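Side-chain contacts in alanine racemase (PDB 3C3K), which is of unknown function here but has the two-lobed fold of periplasmic binding protein-like proteins, which include solute receptors and transcriptional regulators: residues D117-K121 with S122-R126; Q236-S239 with E240-G243. One frame throughout, in Å; residues are numbered along the deposited sequence.

In the fold
Contact 1 and contact 2 sit at opposite kinds of helix end, a worked example of how short runs of neighbouring residues close both. Contact 1 finishes helix 108-121 and turns the chain toward strand 127-131, far out on the surface, its centre about 23 Å from that of the chain. Contact 2 starts helix 239-254 just two intervening residues after strand 234-236, about 10 Å (centre to centre) from the middle of the chain, where Gln237 hydrogen-bonds a glycerol that probably comes from the crystallisation liquor, though it may mark a pocket. Later in sequence, contact 2 is well separated from contact 1: their centres are 27 Å apart and their nearest atoms about 11 Å, with no touch between them.

Contact 1. Residues D117-K121 with S122-R126; sequences DQLVK and SGKKR
Ser122 and Lys124 meet on one acceptor, the carbonyl oxygen of Leu119. The hydroxyl OG of Ser122 donates to Leu119 O over 3.0 Å, and the backbone N of Lys124 donates to the same Leu119 O over 3.1 Å, the two arriving from opposite faces of the carbonyl plane. With chi1 of 81° the serine OG lies between its own backbone N and carbonyl carbon, a position that turns it back over the last helical turn. Lys124 also lays its CB 3.3 Å from Leu119 O before bending at chi2 (-61°) and leading its amine away to the carbonyl oxygens of Asp186 and Pro211. One residue further along, Val120 O takes Gly123 N at 2.9 Å, from well above its carbonyl plane. A water donates to Val120 O at 2.7 Å and to Lys124 O at 2.8 Å, bridging the helix end to the departing chain, while CG2 of Val120 packs 4.0 Å from Lys124 O. Outside the turn, the Leu119 side chain touches Ala215 and Val217 of strand 215-217, and the carboxylate of Asp186 accepts from the backbone N of Lys125 and of Arg126. Gly123, with phi of 101°, is where the helical path is left; Gly123 N to Val120 O and Lys124 N to Leu119 O are the paired bonds of the Schellman motif that ends helix 108-121 ahead of strand 127-131.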
loop_
_atom_site.group_PDB
_atom_site.type_symbol
_atom_site.label_atom_id
_atom_site.label_comp_id
_atom_site.label_asym_id
_atom_site.label_seq_id
_atom_site.Cartn_x
_atom_site.Cartn_y
_atom_site.Cartn_z
ATOM N N ASP B 117 -0.370 -19.612 -21.913
ATOM C CA ASP B 117 -1.254 -20.468 -22.694
ATOM C C ASP B 117 -2.568 -19.764 -23.019
ATOM O O ASP B 117 -3.066 -19.946 -24.109
ATOM C CB ASP B 117 -1.579 -21.786 -21.994
ATOM C CG ASP B 117 -0.403 -22.683 -21.875
ATOM O OD1 ASP B 117 0.642 -22.461 -22.529
ATOM O OD2 ASP B 117 -0.535 -23.634 -21.103
ATOM N N GLN B 118 -3.132 -18.986 -22.074
ATOM C CA GLN B 118 -4.414 -18.322 -22.310
ATOM C C GLN B 118 -4.291 -17.223 -23.340
ATOM O O GLN B 118 -5.109 -17.120 -24.233
ATOM C CB GLN B 118 -4.995 -17.721 -21.036
ATOM C CG GLN B 118 -5.291 -18.719 -19.943
ATOM C CD GLN B 118 -5.818 -19.994 -20.467
ATOM O OE1 GLN B 118 -6.924 -20.040 -21.004
ATOM N NE2 GLN B 118 -5.059 -21.073 -20.274
ATOM N N LEU B 119 -3.268 -16.384 -23.215
ATOM C CA LEU B 119 -2.975 -15.422 -24.269
ATOM C C LEU B 119 -2.825 -16.069 -25.661
ATOM O O LEU B 119 -3.362 -15.558 -26.614
ATOM C CB LEU B 119 -1.788 -14.512 -23.913
ATOM C CG LEU B 119 -2.011 -13.611 -22.705
ATOM C CD1 LEU B 119 -0.676 -13.113 -22.135
ATOM C CD2 LEU B 119 -2.944 -12.431 -23.039
ATOM N N VAL B 120 -2.115 -17.172 -25.777
ATOM C CA VAL B 120 -1.933 -17.840 -27.088
ATOM C C VAL B 120 -3.235 -18.426 -27.609
ATOM O O VAL B 120 -3.503 -18.328 -28.806
ATOM C CB VAL B 120 -0.847 -18.934 -26.986
ATOM C CG1 VAL B 120 -0.900 -19.985 -28.176
ATOM C CG2 VAL B 120 0.528 -18.290 -26.870
ATOM N N LYS B 121 -4.078 -18.966 -26.717
ATOM C CA LYS B 121 -5.380 -19.461 -27.095
ATOM C C LYS B 121 -6.239 -18.360 -27.674
ATOM O O LYS B 121 -7.058 -18.584 -28.558
ATOM C CB LYS B 121 -6.123 -20.064 -25.874
ATOM C CG LYS B 121 -6.028 -21.586 -25.756
ATOM C CD LYS B 121 -6.807 -22.119 -24.547
ATOM C CE LYS B 121 -8.317 -21.996 -24.780
ATOM N NZ LYS B 121 -9.071 -23.276 -24.462
ATOM N N SER B 122 -6.105 -17.157 -27.135
ATOM C CA SER B 122 -6.950 -16.075 -27.576
ATOM C C SER B 122 -6.369 -15.476 -28.844
ATOM O O SER B 122 -6.910 -14.517 -29.339
ATOM C CB SER B 122 -7.117 -15.028 -26.480
ATOM O OG SER B 122 -5.992 -14.173 -26.457
ATOM N N GLY B 123 -5.275 -16.053 -29.378
ATOM C CA GLY B 123 -4.774 -15.636 -30.690
ATOM C C GLY B 123 -3.567 -14.699 -30.658
ATOM O O GLY B 123 -3.101 -14.284 -31.707
ATOM N N LYS B 124 -3.061 -14.368 -29.456
ATOM C CA LYS B 124 -1.924 -13.467 -29.283
ATOM C C LYS B 124 -0.593 -14.173 -29.614
ATOM O O LYS B 124 -0.444 -15.325 -29.321
ATOM C CB LYS B 124 -1.911 -12.897 -27.847
ATOM C CG LYS B 124 -3.149 -12.065 -27.509
ATOM C CD LYS B 124 -3.228 -10.854 -28.469
ATOM C CE LYS B 124 -4.410 -9.932 -28.174
ATOM N NZ LYS B 124 -4.094 -8.527 -28.708
ATOM N N LYS B 125 0.360 -13.485 -30.229
ATOM C CA LYS B 125 1.517 -14.136 -30.782
ATOM C C LYS B 125 2.807 -13.376 -30.428
ATOM O O LYS B 125 3.928 -13.895 -30.570
ATOM C CB LYS B 125 1.376 -14.233 -32.313
ATOM C CG LYS B 125 0.646 -15.506 -32.735
ATOM C CD LYS B 125 0.592 -15.640 -34.236
ATOM C CE LYS B 125 -0.263 -16.819 -34.637
ATOM N NZ LYS B 125 -1.553 -16.891 -33.857
ATOM N N ARG B 126 2.656 -12.165 -29.919
ATOM C CA ARG B 126 3.831 -11.394 -29.518
ATOM C C ARG B 126 3.629 -10.895 -28.100
ATOM O O ARG B 126 3.176 -9.745 -27.884
ATOM C CB ARG B 126 4.063 -10.230 -30.482
ATOM C CG ARG B 126 4.503 -10.696 -31.869
ATOM C CD ARG B 126 4.493 -9.613 -33.024
ATOM N NE ARG B 126 3.463 -8.574 -32.964
ATOM C CZ ARG B 126 2.221 -8.645 -33.466
ATOM N NH1 ARG B 126 1.783 -9.737 -34.085
ATOM N NH2 ARG B 126 1.387 -7.597 -33.347
HETATM O O HOH W 1 -1.731 -17.389 -30.628
#

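Contact 2. Residues Q236-S239 with E240-G243; sequences QQPS and EQIG
The start of helix 239-254, with Pro238 at the N-cap, brings Pro238 and Ile242 together. Pro238 O accepts Ile242 N at 2.9 Å in a nearly straight bond (166°), and Ser239 O takes Gly243 N in the next, longer one. Ile242 CG1, set beside its own backbone N by a chi1 of -64°, comes within 3.4 Å of Pro238 O, and its apolar partner on the proline ring is CG, 4.4 Å from that CG1. On another flank of the ring, Gln241 NE2 lies 3.7 Å from Pro238 CB. Pro238 is also the centre of an inverse gamma turn, closed by a weak bond from Ser239 N to Gln237 O, a tight turn between strand 234-236 and the helix. Gln237 O is gripped a second time: Gln236 NE2 donates to Gln237 O over 3.2 Å, with that oxygen lying almost in the plane of the Gln236 amide. The Gln237 side chain passes Ile242 at an angle, OE1 3.5 Å from Ile242 CD1, while its NE2 is hydrogen-bonded to the Asp220 carboxylate and to a glycerol probably left from crystallisation. Ser239 rests on Phe22 and Ala25 of helix 21-35, where Lys32 forms a salt bridge with Glu240.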
loop_
_atom_site.group_PDB
_atom_site.type_symbol
_atom_site.label_atom_id
_atom_site.label_comp_id
_atom_site.label_asym_id
_atom_site.label_seq_id
_atom_site.Cartn_x
_atom_site.Cartn_y
_atom_site.Cartn_z
ATOM N N GLN B 236 -4.868 -14.100 -9.533
ATOM C CA GLN B 236 -5.306 -13.856 -8.148
ATOM C C GLN B 236 -4.629 -14.797 -7.182
ATOM O O GLN B 236 -4.702 -16.032 -7.366
ATOM C CB GLN B 236 -6.805 -14.094 -8.048
ATOM C CG GLN B 236 -7.367 -13.922 -6.657
ATOM C CD GLN B 236 -7.501 -12.485 -6.356
ATOM O OE1 GLN B 236 -8.189 -11.773 -7.087
ATOM N NE2 GLN B 236 -6.821 -12.012 -5.296
ATOM N N GLN B 237 -3.851 -14.236 -6.244
ATOM C CA GLN B 237 -3.281 -15.023 -5.110
ATOM C C GLN B 237 -4.213 -14.975 -3.888
ATOM O O GLN B 237 -4.874 -13.955 -3.655
ATOM C CB GLN B 237 -1.965 -14.447 -4.660
ATOM C CG GLN B 237 -0.893 -14.508 -5.749
ATOM C CD GLN B 237 0.471 -14.550 -5.149
ATOM O OE1 GLN B 237 0.709 -15.328 -4.216
ATOM N NE2 GLN B 237 1.414 -13.733 -5.691
ATOM N N PRO B 238 -4.238 -16.045 -3.109
ATOM C CA PRO B 238 -5.020 -15.942 -1.883
ATOM C C PRO B 238 -4.204 -15.229 -0.781
ATOM O O PRO B 238 -3.760 -15.883 0.199
ATOM C CB PRO B 238 -5.289 -17.422 -1.522
ATOM C CG PRO B 238 -4.119 -18.152 -2.058
ATOM C CD PRO B 238 -3.665 -17.404 -3.305
ATOM N N SER B 239 -4.041 -13.917 -0.916
ATOM C CA SER B 239 -2.995 -13.204 -0.173
ATOM C C SER B 239 -3.172 -13.239 1.339
ATOM O O SER B 239 -2.224 -13.538 2.066
ATOM C CB SER B 239 -2.835 -11.794 -0.702
ATOM O OG SER B 239 -2.359 -11.864 -2.053
ATOM N N GLU B 240 -4.368 -12.910 1.808
ATOM C CA GLU B 240 -4.691 -13.076 3.211
ATOM C C GLU B 240 -4.480 -14.488 3.769
ATOM O O GLU B 240 -3.929 -14.625 4.859
ATOM C CB GLU B 240 -6.101 -12.600 3.492
ATOM C CG GLU B 240 -6.323 -12.223 4.918
ATOM C CD GLU B 240 -7.648 -11.465 5.115
ATOM O OE1 GLU B 240 -7.841 -10.399 4.494
ATOM O OE2 GLU B 240 -8.518 -11.960 5.857
ATOM N N GLN B 241 -4.960 -15.518 3.069
ATOM C CA GLN B 241 -4.707 -16.940 3.429
ATOM C C GLN B 241 -3.222 -17.302 3.495
ATOM O O GLN B 241 -2.821 -18.020 4.385
ATOM C CB GLN B 241 -5.452 -17.924 2.487
ATOM C CG GLN B 241 -7.028 -17.786 2.544
ATOM C CD GLN B 241 -7.820 -18.963 1.911
ATOM O OE1 GLN B 241 -8.866 -19.388 2.437
ATOM N NE2 GLN B 241 -7.326 -19.487 0.778
ATOM N N ILE B 242 -2.404 -16.800 2.575
ATOM C CA ILE B 242 -0.950 -16.887 2.715
ATOM C C ILE B 242 -0.418 -16.387 4.055
ATOM O O ILE B 242 0.326 -17.105 4.700
ATOM C CB ILE B 242 -0.234 -16.229 1.506
ATOM C CG1 ILE B 242 -0.561 -17.000 0.232
ATOM C CG2 ILE B 242 1.344 -16.134 1.706
ATOM C CD1 ILE B 242 -0.093 -16.277 -0.964
ATOM N N GLY B 243 -0.783 -15.177 4.481
ATOM C CA GLY B 243 -0.375 -14.677 5.820
ATOM C C GLY B 243 -0.973 -15.478 6.985
ATOM O O GLY B 243 -0.289 -15.772 7.963
#